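Side-chain contacts in NADP-dependent alcohol dehydrogenase (Entamoeba histolytica, PDB 2OUI), which catalyses the NADP-dependent interconversion of alcohols and their aldehydes or ketones, probably with the help of a bound zinc ion, and works as a tetramer: residues A[138-143]-A[307-312]; A[145-150]-A[314-319]; A[151-156]-A[299-304]; A[175-180]-A[343-348]; A[348-351]-A[355-358]. The protein carries 1 engineered substitution. All blocks are in the same frame, centred on the assembly; numbering follows the deposited sequence. Where two conformers were deposited one is given.

Interaction 1: residues A[138-143]-A[307-312]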
# COMPACT_ATOMS: atom_id res chain seq x y z
N ARG A 138 27.36 2.05 -20.76
CA ARG A 138 28.58 2.63 -21.33
C ARG A 138 28.87 4.07 -20.83
O ARG A 138 30.02 4.50 -20.83
CB ARG A 138 28.55 2.56 -22.87
CG ARG A 138 28.66 1.12 -23.43
CD ARG A 138 28.81 1.07 -24.97
NE ARG A 138 28.37 -0.23 -25.51
CZ ARG A 138 29.18 -1.20 -25.95
NH1 ARG A 138 30.50 -1.05 -25.93
NH2 ARG A 138 28.67 -2.34 -26.41
N ASP A 139 27.83 4.77 -20.35
CA ASP A 139 27.98 6.16 -19.90
C ASP A 139 28.18 6.31 -18.37
O ASP A 139 28.06 7.42 -17.82
CB ASP A 139 26.80 7.01 -20.40
CG ASP A 139 25.46 6.63 -19.74
OD1 ASP A 139 25.32 5.55 -19.14
OD2 ASP A 139 24.53 7.45 -19.82
N ILE A 140 28.49 5.20 -17.69
CA ILE A 140 28.76 5.27 -16.24
C ILE A 140 30.18 4.76 -15.95
O ILE A 140 30.54 3.66 -16.36
CB ILE A 140 27.73 4.49 -15.38
CG1 ILE A 140 26.30 4.94 -15.70
CG2 ILE A 140 28.03 4.69 -13.89
CD1 ILE A 140 25.21 4.31 -14.82
N LYS A 141 30.96 5.56 -15.23
CA LYS A 141 32.32 5.16 -14.86
C LYS A 141 32.26 4.02 -13.85
O LYS A 141 31.42 4.04 -12.93
CB LYS A 141 33.10 6.34 -14.28
CG LYS A 141 33.36 7.43 -15.31
CD LYS A 141 33.31 8.80 -14.70
CE LYS A 141 34.68 9.34 -14.40
NZ LYS A 141 34.56 10.80 -14.15
N PRO A 142 33.14 3.03 -13.99
CA PRO A 142 33.11 1.95 -12.99
C PRO A 142 33.08 2.45 -11.54
O PRO A 142 32.35 1.91 -10.72
CB PRO A 142 34.39 1.16 -13.29
CG PRO A 142 34.68 1.44 -14.75
CD PRO A 142 34.16 2.82 -15.05
N GLU A 143 33.86 3.49 -11.24
CA GLU A 143 33.97 3.99 -9.87
C GLU A 143 32.65 4.61 -9.41
O GLU A 143 32.25 4.43 -8.25
CB GLU A 143 35.11 5.01 -9.76
CG GLU A 143 36.47 4.42 -10.07
CD GLU A 143 36.93 4.58 -11.54
OE1 GLU A 143 36.07 4.64 -12.46
OE2 GLU A 143 38.16 4.60 -11.77
N SER A 307 19.83 4.01 -14.01
CA SER A 307 19.20 4.92 -14.97
C SER A 307 19.18 6.35 -14.43
O SER A 307 19.17 7.29 -15.19
CB SER A 307 17.80 4.45 -15.36
OG SER A 307 16.90 4.73 -14.31
N LEU A 308 19.19 6.50 -13.09
CA LEU A 308 19.27 7.86 -12.51
C LEU A 308 20.62 8.50 -12.79
O LEU A 308 20.70 9.72 -12.95
CB LEU A 308 19.03 7.84 -11.00
CG LEU A 308 17.59 7.46 -10.62
CD1 LEU A 308 17.38 7.41 -9.11
CD2 LEU A 308 16.64 8.46 -11.25
N ILE A 309 21.67 7.69 -12.83
CA ILE A 309 23.00 8.20 -13.16
C ILE A 309 23.07 8.54 -14.65
O ILE A 309 23.48 9.64 -15.02
CB ILE A 309 24.14 7.22 -12.77
CG1 ILE A 309 24.12 6.94 -11.26
CG2 ILE A 309 25.50 7.81 -13.16
CD1 ILE A 309 25.23 5.96 -10.82
N SER A 310 22.59 7.63 -15.49
CA SER A 310 22.66 7.79 -16.95
C SER A 310 21.87 8.97 -17.47
O SER A 310 22.25 9.57 -18.47
CB SER A 310 22.17 6.52 -17.65
OG SER A 310 23.06 5.45 -17.40
N THR A 311 20.77 9.30 -16.80
CA THR A 311 19.94 10.44 -17.19
C THR A 311 20.40 11.76 -16.56
O THR A 311 19.78 12.80 -16.80
CB THR A 311 18.43 10.22 -16.82
OG1 THR A 311 18.32 9.93 -15.43
CG2 THR A 311 17.82 9.05 -17.62
N GLY A 312 21.45 11.73 -15.75
CA GLY A 312 22.03 12.97 -15.18
C GLY A 312 21.31 13.46 -13.94
O GLY A 312 21.45 14.62 -13.54
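Ser310 and Ile309, in the last turn of helix 298-310, meet Asp139 and Ile140 in the loop that leads into helix 142-145. The helix closes with a Schellman motif: Gly312 takes a positive phi, and its N bonds back to Ile309 O. The contact thus joins a helix end of a zinc-dependent alcohol dehydrogenase to a loop more than 160 residues earlier.

One hydrogen bond crosses the contact. Ser310 OG donates to Asp139 OD1 at 2.9 Å, on the syn lone pair of that oxygen. The Asp139 carboxylate lies against the serine, with OD2 3.3 Å from Ser310 CB. Asp139 CG sits between its own backbone N and carbonyl carbon (chi1 68°), which turns the carboxylate to the helix. Ser310 OG also makes a weak bond to Ala306 O, one turn back.

The apolar part lies beside this bond. The Ile140 and Ile309 side chains cross at about a right angle. Ile140 is buried, whereas Asp139 is exposed, so the polar pair borders the apolar one on the solvent side. Ile309 also packs on Leu148 and Thr316. The end of Ile140 touches both helix residues: its CD1 is 3.7 Å from Ile309 CB and 3.5 Å from Ser310 OG.

Interaction 2: residues A[145-150]-A[314-319]. With ZN (zinc ion), chain E.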
# COMPACT_ATOMS: atom_id res chain seq x y z
N ALA A 145 29.72 3.66 -10.69
CA ALA A 145 28.76 2.56 -10.67
C ALA A 145 28.88 1.68 -9.42
O ALA A 145 27.89 1.07 -9.00
CB ALA A 145 28.90 1.71 -11.93
N VAL A 146 30.09 1.57 -8.85
CA VAL A 146 30.27 0.70 -7.67
C VAL A 146 29.50 1.23 -6.45
O VAL A 146 29.20 0.47 -5.50
CB VAL A 146 31.77 0.43 -7.35
CG1 VAL A 146 32.45 1.66 -6.75
CG2 VAL A 146 31.88 -0.78 -6.43
N MET A 147 29.16 2.52 -6.49
CA MET A 147 28.31 3.11 -5.44
C MET A 147 26.88 2.62 -5.49
O MET A 147 26.16 2.72 -4.50
CB MET A 147 28.32 4.64 -5.54
CG MET A 147 29.70 5.29 -5.40
SD MET A 147 30.49 5.02 -3.80
CE MET A 147 31.65 3.72 -4.15
N LEU A 148 26.46 2.11 -6.65
CA LEU A 148 25.12 1.49 -6.80
C LEU A 148 24.92 0.19 -6.00
O LEU A 148 23.83 -0.09 -5.56
CB LEU A 148 24.82 1.22 -8.29
CG LEU A 148 24.70 2.44 -9.21
CD1 LEU A 148 24.72 2.04 -10.67
CD2 LEU A 148 23.43 3.27 -8.87
N SER A 149 25.99 -0.58 -5.79
CA SER A 149 25.91 -1.95 -5.27
C SER A 149 25.29 -2.00 -3.89
O SER A 149 24.55 -2.93 -3.59
CB SER A 149 27.34 -2.52 -5.15
OG SER A 149 27.96 -2.54 -6.42
N ASP A 150 25.59 -0.98 -3.09
CA ASP A 150 25.25 -0.95 -1.67
C ASP A 150 24.89 0.49 -1.27
O ASP A 150 23.82 0.69 -0.69
CB ASP A 150 26.44 -1.49 -0.87
CG ASP A 150 26.15 -1.72 0.61
OD1 ASP A 150 24.97 -1.62 1.04
OD2 ASP A 150 27.13 -1.99 1.35
N LEU A 314 21.41 11.73 -10.87
CA LEU A 314 22.10 11.31 -9.65
C LEU A 314 23.60 11.29 -9.91
O LEU A 314 24.04 10.66 -10.86
CB LEU A 314 21.65 9.92 -9.21
CG LEU A 314 22.33 9.33 -7.96
CD1 LEU A 314 22.04 10.17 -6.69
CD2 LEU A 314 21.90 7.87 -7.72
N ASP A 315 24.37 11.98 -9.06
CA ASP A 315 25.82 12.04 -9.18
C ASP A 315 26.43 11.37 -7.97
O ASP A 315 26.39 11.92 -6.86
CB ASP A 315 26.27 13.50 -9.33
CG ASP A 315 27.79 13.66 -9.29
OD1 ASP A 315 28.51 12.66 -9.42
OD2 ASP A 315 28.25 14.81 -9.13
N THR A 316 26.96 10.17 -8.16
CA THR A 316 27.53 9.39 -7.06
C THR A 316 29.02 9.69 -6.86
O THR A 316 29.63 9.19 -5.92
CB THR A 316 27.37 7.87 -7.27
OG1 THR A 316 28.05 7.48 -8.47
CG2 THR A 316 25.93 7.48 -7.40
N SER A 317 29.61 10.47 -7.77
CA SER A 317 31.04 10.77 -7.67
C SER A 317 31.38 11.56 -6.41
O SER A 317 32.50 11.45 -5.91
CB SER A 317 31.55 11.50 -8.92
OG SER A 317 31.08 12.84 -8.95
N LYS A 318 30.44 12.36 -5.91
CA LYS A 318 30.65 13.16 -4.69
C LYS A 318 30.94 12.30 -3.46
O LYS A 318 31.41 12.81 -2.45
CB LYS A 318 29.43 14.02 -4.36
CG LYS A 318 29.10 15.11 -5.36
CD LYS A 318 27.79 15.78 -4.87
CE LYS A 318 26.84 16.16 -5.99
NZ LYS A 318 27.38 17.35 -6.71
N LEU A 319 30.61 11.01 -3.53
CA LEU A 319 30.85 10.08 -2.43
C LEU A 319 32.30 9.64 -2.36
O LEU A 319 32.75 9.15 -1.33
CB LEU A 319 29.99 8.82 -2.58
CG LEU A 319 28.47 8.99 -2.52
CD1 LEU A 319 27.75 7.65 -2.78
CD2 LEU A 319 28.08 9.55 -1.16
ZN ZN E . 27.84 -2.64 2.95
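The backbones come closest at Met147 and Thr316, whose CA atoms are 6.5 Å apart. Met147 lies in a type I beta turn from Ala145 to Leu148, closed by a bond from Leu148 N to Ala145 O. Leu319 lies in a short 3-10 segment, with its N bonded to Thr316 O. No hydrogen bond crosses between the segments, and the three touching residues are all buried.

Met147 makes the contact with CB, CG and SD. Its CB rests on Thr316 CB at 3.8 Å. The chain then bends at chi2 (-63°) and again at chi3. This takes SD past Leu319, 3.9 Å from its CD1, and leads CE away from that segment. Thr316 turns its hydroxyl between its own backbone N and carbonyl carbon, and OG1 is bonded to Asp144 O. The threonine therefore offers carbon to Met147 while its polar atom is satisfied next to the turn. Beside it, Asp315 OD1 accepts from Ser317 N in an Asx turn and from Ser317 OG at 2.6 Å.

Segment 145-150 ends at Asp150, whose OD2 binds the zinc ion at 1.9 Å together with Cys37 and His59. Around the contact, Leu148 packs on Leu305, Ala306 and Ile309 of helix 298-310. Met147 also lies on Lys346 and Val348 of strand 346-350, and Thr316 on Val152 of helix 148-161.

Interaction 3: residues A[151-156]-A[299-304]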
# COMPACT_ATOMS: atom_id res chain seq x y z
N MET A 151 25.70 1.49 -1.60
CA MET A 151 25.45 2.83 -1.03
C MET A 151 24.16 3.47 -1.53
O MET A 151 23.31 3.86 -0.73
CB MET A 151 26.62 3.78 -1.23
CG MET A 151 27.95 3.28 -0.62
SD MET A 151 27.88 3.14 1.19
CE MET A 151 27.42 1.42 1.46
N VAL A 152 24.00 3.54 -2.84
CA VAL A 152 22.77 4.13 -3.40
C VAL A 152 21.55 3.30 -3.04
O VAL A 152 20.54 3.85 -2.57
CB VAL A 152 22.84 4.25 -4.89
CG1 VAL A 152 21.51 4.80 -5.41
CG2 VAL A 152 24.02 5.17 -5.29
N THR A 153 21.62 1.98 -3.24
CA THR A 153 20.48 1.11 -2.99
C THR A 153 20.05 1.08 -1.52
O THR A 153 18.86 1.17 -1.22
CB THR A 153 20.63 -0.30 -3.60
OG1 THR A 153 19.44 -1.05 -3.28
CG2 THR A 153 21.87 -1.02 -3.06
N THR A 154 21.01 1.02 -0.60
CA THR A 154 20.67 1.02 0.83
C THR A 154 20.16 2.39 1.27
O THR A 154 19.16 2.47 1.98
CB THR A 154 21.88 0.59 1.67
OG1 THR A 154 22.31 -0.70 1.21
CG2 THR A 154 21.50 0.51 3.15
N GLY A 155 20.85 3.44 0.86
CA GLY A 155 20.42 4.80 1.17
C GLY A 155 19.01 5.09 0.67
O GLY A 155 18.15 5.55 1.44
N PHE A 156 18.76 4.78 -0.60
CA PHE A 156 17.41 4.92 -1.16
C PHE A 156 16.42 4.04 -0.42
O PHE A 156 15.27 4.46 -0.23
CB PHE A 156 17.35 4.60 -2.65
CG PHE A 156 17.88 5.72 -3.53
CD1 PHE A 156 18.84 6.61 -3.05
CD2 PHE A 156 17.43 5.85 -4.85
CE1 PHE A 156 19.36 7.63 -3.88
CE2 PHE A 156 17.95 6.87 -5.67
CZ PHE A 156 18.90 7.76 -5.18
N ARG A 299 19.33 -7.61 -10.39
CA ARG A 299 19.74 -6.78 -11.50
C ARG A 299 18.73 -5.68 -11.73
O ARG A 299 19.09 -4.59 -12.14
CB ARG A 299 19.97 -7.61 -12.76
CG ARG A 299 18.82 -7.69 -13.68
CD ARG A 299 19.22 -8.38 -14.98
NE ARG A 299 18.12 -9.20 -15.44
CZ ARG A 299 17.12 -8.76 -16.20
NH1 ARG A 299 17.10 -7.49 -16.59
NH2 ARG A 299 16.16 -9.58 -16.57
N VAL A 300 17.46 -5.94 -11.45
CA VAL A 300 16.46 -4.91 -11.73
C VAL A 300 16.74 -3.66 -10.88
O VAL A 300 16.73 -2.54 -11.40
CB VAL A 300 15.02 -5.46 -11.63
CG1 VAL A 300 13.99 -4.32 -11.63
CG2 VAL A 300 14.76 -6.42 -12.81
N ARG A 301 16.96 -3.86 -9.58
CA ARG A 301 17.30 -2.78 -8.67
C ARG A 301 18.50 -1.97 -9.19
O ARG A 301 18.47 -0.74 -9.20
CB ARG A 301 17.61 -3.37 -7.28
CG ARG A 301 17.95 -2.35 -6.17
CD ARG A 301 16.73 -1.48 -5.84
NE ARG A 301 16.96 -0.65 -4.65
CZ ARG A 301 16.04 0.11 -4.06
NH1 ARG A 301 14.79 0.18 -4.54
NH2 ARG A 301 16.37 0.78 -2.99
N MET A 302 19.54 -2.67 -9.63
CA MET A 302 20.72 -1.98 -10.20
C MET A 302 20.39 -1.21 -11.45
O MET A 302 20.87 -0.09 -11.63
CB MET A 302 21.84 -2.99 -10.48
CG MET A 302 22.40 -3.68 -9.23
SD MET A 302 23.16 -2.57 -8.00
CE MET A 302 21.81 -2.36 -6.79
N GLU A 303 19.60 -1.80 -12.35
CA GLU A 303 19.27 -1.15 -13.63
C GLU A 303 18.46 0.13 -13.42
O GLU A 303 18.72 1.13 -14.09
CB GLU A 303 18.50 -2.10 -14.54
CG GLU A 303 19.29 -3.31 -14.98
CD GLU A 303 18.43 -4.32 -15.75
OE1 GLU A 303 17.19 -4.12 -15.84
OE2 GLU A 303 19.00 -5.31 -16.25
N LYS A 304 17.49 0.08 -12.49
CA LYS A 304 16.63 1.23 -12.13
C LYS A 304 17.48 2.37 -11.60
O LYS A 304 17.37 3.51 -12.07
CB LYS A 304 15.62 0.87 -11.04
CG LYS A 304 14.72 -0.31 -11.34
CD LYS A 304 13.77 -0.02 -12.40
CE LYS A 304 12.47 0.47 -11.82
NZ LYS A 304 11.52 0.39 -12.96
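Segments 151-156 and 299-304, parts of helices 148-161 and 298-310, cross almost at a right angle, 93°, with their axes 10.6 Å apart at closest approach, and Thr153 faces Arg301 at the crossing. That distance leaves room for the long Arg301 side chain to span the gap.

Arg301 grips Thr153 side-on with two nitrogens, each on a different atom. NE donates to Thr153 OG1 at 2.9 Å with an angle of 167°. NH2 donates to Thr153 O at 3.1 Å, in the carbonyl plane and on a lone pair. Both oxygens lie close to the guanidinium plane, so the pair of bonds should fix its rotation. CG of Arg301 is anti to the backbone N (chi1 -178°), and a bend at chi2 then brings NE alongside the threonine hydroxyl. Thr153 OG1 is also bonded to Thr295 OG1. The third nitrogen, NH1, forms a salt bridge with Glu160, one helical turn beyond Phe156, so a buried threonine and an acid share the charged group.

The remaining contacts are looser. Met302 bends at chi2 and chi3, and its CE reaches Thr153 CG2 at 4.0 Å. CB of Phe156 lies 4.0 Å from Arg301 NH2, oblique to the guanidinium.

Leu305 of helix 298-310 extends the packing onto Val152, Thr153 and Phe156. Helix 148-161 also meets helix 177-188 through Met151 on Pro177 and Val178, and Val152 on Met181. Phe156 also packs on Leu166 of a second subunit.

Interaction 4: residues A[175-180]-A[343-348]. With NO3 (nitrate ion), chain F; EDO (1,2-ethanediol), chain J.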
# COMPACT_ATOMS: atom_id res chain seq x y z
N ILE A 175 24.95 10.64 8.44
CA ILE A 175 25.29 11.12 7.10
C ILE A 175 26.64 10.57 6.59
O ILE A 175 27.42 11.31 6.04
CB ILE A 175 25.29 12.68 7.07
CG1 ILE A 175 23.97 13.24 7.61
CG2 ILE A 175 25.49 13.21 5.67
CD1 ILE A 175 22.75 12.83 6.79
N GLY A 176 26.91 9.28 6.80
CA GLY A 176 28.00 8.65 6.08
C GLY A 176 27.53 8.49 4.64
O GLY A 176 26.51 9.04 4.24
N PRO A 177 28.26 7.71 3.84
CA PRO A 177 27.84 7.52 2.44
C PRO A 177 26.41 6.98 2.30
O PRO A 177 25.71 7.38 1.36
CB PRO A 177 28.87 6.52 1.88
CG PRO A 177 29.53 5.94 3.09
CD PRO A 177 29.52 7.00 4.14
N VAL A 178 25.97 6.09 3.18
CA VAL A 178 24.58 5.58 3.11
C VAL A 178 23.60 6.70 3.41
O VAL A 178 22.64 6.88 2.66
CB VAL A 178 24.31 4.38 4.04
CG1 VAL A 178 22.78 3.95 4.05
CG2 VAL A 178 25.15 3.19 3.59
N GLY A 179 23.84 7.43 4.49
CA GLY A 179 22.95 8.56 4.84
C GLY A 179 22.86 9.64 3.77
O GLY A 179 21.80 10.26 3.57
N LEU A 180 23.99 9.93 3.14
CA LEU A 180 24.00 10.90 2.04
C LEU A 180 23.09 10.42 0.93
O LEU A 180 22.39 11.23 0.29
CB LEU A 180 25.43 11.12 1.52
CG LEU A 180 26.41 11.87 2.44
CD1 LEU A 180 27.82 11.89 1.84
CD2 LEU A 180 25.92 13.29 2.62
N ASP A 343 38.55 13.33 6.35
CA ASP A 343 38.61 13.32 4.90
C ASP A 343 37.64 12.34 4.22
O ASP A 343 37.36 12.47 3.03
CB ASP A 343 40.05 12.86 4.58
CG ASP A 343 40.59 13.40 3.26
OD1 ASP A 343 39.85 13.41 2.25
OD2 ASP A 343 41.78 13.80 3.24
N LEU A 344 37.15 11.36 4.98
CA LEU A 344 36.56 10.15 4.41
C LEU A 344 35.05 10.22 4.19
O LEU A 344 34.31 10.67 5.06
CB LEU A 344 36.87 8.93 5.30
CG LEU A 344 36.22 7.58 4.92
CD1 LEU A 344 36.98 6.98 3.77
CD2 LEU A 344 36.21 6.61 6.08
N ILE A 345 34.63 9.78 3.00
CA ILE A 345 33.26 9.31 2.78
C ILE A 345 33.39 7.87 2.27
O ILE A 345 33.14 6.93 3.01
CB ILE A 345 32.45 10.22 1.79
CG1 ILE A 345 32.37 11.66 2.36
CG2 ILE A 345 31.05 9.62 1.53
CD1 ILE A 345 31.74 12.68 1.42
N LYS A 346 33.87 7.68 1.04
CA LYS A 346 33.96 6.33 0.49
C LYS A 346 35.22 6.19 -0.37
O LYS A 346 35.46 7.01 -1.24
CB LYS A 346 32.69 6.08 -0.33
CG LYS A 346 32.40 4.67 -0.67
CD LYS A 346 31.84 3.90 0.51
CE LYS A 346 31.49 2.51 0.00
NZ LYS A 346 30.94 1.63 1.07
N PRO A 347 36.07 5.18 -0.09
CA PRO A 347 37.18 4.87 -0.98
C PRO A 347 36.75 3.93 -2.10
O PRO A 347 35.78 3.17 -1.96
CB PRO A 347 38.19 4.16 -0.08
CG PRO A 347 37.53 4.05 1.30
CD PRO A 347 36.06 4.28 1.08
N VAL A 348 37.46 4.00 -3.21
CA VAL A 348 37.28 3.04 -4.30
C VAL A 348 38.63 2.55 -4.78
O VAL A 348 39.62 3.28 -4.76
CB VAL A 348 36.48 3.58 -5.51
CG1 VAL A 348 35.03 3.72 -5.17
CG2 VAL A 348 37.05 4.90 -6.03
N NO3 F . 27.90 4.28 6.36
O1 NO3 F . 29.00 3.54 5.89
O2 NO3 F . 27.22 5.13 5.51
O3 NO3 F . 27.47 4.17 7.69
C1 EDO J . 28.94 12.16 9.75
O1 EDO J . 28.78 12.83 11.01
C2 EDO J . 28.10 10.89 9.76
O2 EDO J . 26.92 11.11 10.55
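Pro177 packs on Ile345 and Lys346 right beside a nitrate ion held at the start of helix 177-188. The ion is probably from the crystallisation liquor. Val178 N donates to its O2 at 2.8 Å, and Thr38 OG1 also binds it. The helix N-terminus would favour such an anion. Gly176 is the N-cap of this helix. With Gly179 it belongs to a glycine pattern consistent with the dinucleotide-binding turn of a Rossmann fold.

No hydrogen bond joins the two segments. The Pro177 ring meets both partners. Its CB is 3.8 Å from Ile345 CG2, while its CG is 3.7 Å from Ile345 O and 4.0 Å from Lys346 CD. Ile345 CG2 also touches Leu180 CD1 at 4.0 Å, where the two side chains cross at about a right angle. The Lys346 chain bends at chi2 (76°) and passes the proline ring with CD. Its NZ is satisfied by Pro36 O and by a salt bridge to Glu60.

Leu180 packs onward on Ile206 and Ala207 of helix 201-209. Pro177 and Lys346 both touch Met151 of helix 148-161, and strand 346-350 runs beside strand 320-325.

Interaction 5: residues A[348-351]-A[355-358]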
# COMPACT_ATOMS: atom_id res chain seq x y z
N VAL A 348 37.46 4.00 -3.21
CA VAL A 348 37.28 3.04 -4.30
C VAL A 348 38.63 2.55 -4.78
O VAL A 348 39.62 3.28 -4.76
CB VAL A 348 36.48 3.58 -5.51
CG1 VAL A 348 35.03 3.72 -5.17
CG2 VAL A 348 37.05 4.90 -6.03
N VAL A 349 38.66 1.29 -5.19
CA VAL A 349 39.87 0.69 -5.69
C VAL A 349 39.59 0.26 -7.13
O VAL A 349 38.62 -0.41 -7.38
CB VAL A 349 40.23 -0.57 -4.88
CG1 VAL A 349 41.48 -1.25 -5.45
CG2 VAL A 349 40.46 -0.20 -3.40
N ARG A 350 40.48 0.64 -8.05
CA ARG A 350 40.36 0.26 -9.44
C ARG A 350 41.38 -0.84 -9.73
O ARG A 350 42.53 -0.76 -9.28
CB ARG A 350 40.57 1.49 -10.34
CG ARG A 350 40.19 1.31 -11.82
CD ARG A 350 38.65 1.17 -12.11
NE ARG A 350 38.39 1.28 -13.55
CZ ARG A 350 38.63 0.32 -14.45
NH1 ARG A 350 39.12 -0.87 -14.09
NH2 ARG A 350 38.39 0.55 -15.74
N ILE A 351 40.94 -1.88 -10.44
CA ILE A 351 41.79 -3.00 -10.81
C ILE A 351 41.78 -3.15 -12.34
O ILE A 351 40.72 -3.15 -12.96
CB ILE A 351 41.32 -4.35 -10.18
CG1 ILE A 351 41.24 -4.27 -8.65
CG2 ILE A 351 42.27 -5.49 -10.57
CD1 ILE A 351 39.90 -3.83 -8.13
N ASP A 355 43.75 -7.79 -20.73
CA ASP A 355 42.68 -8.11 -21.66
C ASP A 355 41.33 -7.55 -21.20
O ASP A 355 40.28 -8.08 -21.57
CB ASP A 355 42.61 -9.63 -21.86
CG ASP A 355 42.46 -10.41 -20.54
OD1 ASP A 355 42.45 -9.81 -19.44
OD2 ASP A 355 42.34 -11.65 -20.62
N GLU A 356 41.37 -6.48 -20.41
CA GLU A 356 40.16 -5.84 -19.89
C GLU A 356 39.20 -5.45 -21.01
O GLU A 356 37.98 -5.54 -20.85
CB GLU A 356 40.54 -4.61 -19.06
CG GLU A 356 39.40 -3.95 -18.32
CD GLU A 356 39.87 -2.76 -17.52
OE1 GLU A 356 41.10 -2.62 -17.31
OE2 GLU A 356 39.02 -1.95 -17.11
N ASP A 357 39.76 -5.03 -22.15
CA ASP A 357 38.94 -4.58 -23.27
C ASP A 357 38.80 -5.63 -24.38
O ASP A 357 38.05 -5.43 -25.33
CB ASP A 357 39.44 -3.23 -23.82
CG ASP A 357 39.24 -2.06 -22.83
OD1 ASP A 357 38.35 -2.11 -21.93
OD2 ASP A 357 39.99 -1.07 -22.95
N THR A 358 39.51 -6.75 -24.24
CA THR A 358 39.47 -7.81 -25.26
C THR A 358 38.85 -9.16 -24.81
O THR A 358 38.45 -9.97 -25.65
CB THR A 358 40.87 -8.04 -25.89
OG1 THR A 358 41.81 -8.36 -24.87
CG2 THR A 358 41.32 -6.79 -26.62
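Glu356 OE2 is gripped by both terminal nitrogens of Arg350. NH2 donates to it at 2.9 Å with an angle of 158°, and NH1 at 3.2 Å with a more bent 140°. This is an end-on salt bridge in which a single carboxylate oxygen takes both N-H groups. OE2 lies in the guanidinium plane for both bonds. The carboxylate is turned steeply against that plane, by 69°. NH2 meets the syn lone pair of OE2, while NH1 comes from above the carboxylate plane.

The two side chains approach from opposite directions. Arg350, at the end of strand 346-350, has CG anti to the backbone N and bends at chi2, which carries the guanidinium towards the chain that follows. Glu356 answers with an extended chain. The CA atoms nearest across the segments, of Ile351 and Glu356, are still 9.7 Å apart, so the contact between these segments rests mainly on the side chains.

Arg350 NH1 has a second acceptor in Leu32 O of strand 27-34, and NE has a weak, long ion pair with Glu143. Glu356 also packs on Leu32, and its backbone O accepts from Gln64 NE2. The bridge thus ties the tail after the last strand back to the beta sheet of the GroES-like part. Glu356 is buried, so the paired N-H groups probably help to keep its carboxylate charged.

Overall arrangement
Interactions 2, 3 and 4 form the buried core, with centres 9 to 10 Å from that of the chain. Interaction 1, at 18 Å, is partly exposed; interaction 5, at 23 Å, is far from the centre but still buried. Helix 148-161 serves both 2 and 3, helix 298-310 both 1 and 3, and strand 346-350 both 4 and 5, which share Val348. The chemistry varies with place. Interactions 2 and 4 are apolar packing next to the zinc site and the probable nucleotide-binding turn. Interaction 3 buries a two-nitrogen arginine grip. Interaction 1 pairs a surface hydrogen bond with isoleucines, and interaction 5 depends on a salt bridge. Interactions 1 and 3 also touch a second subunit.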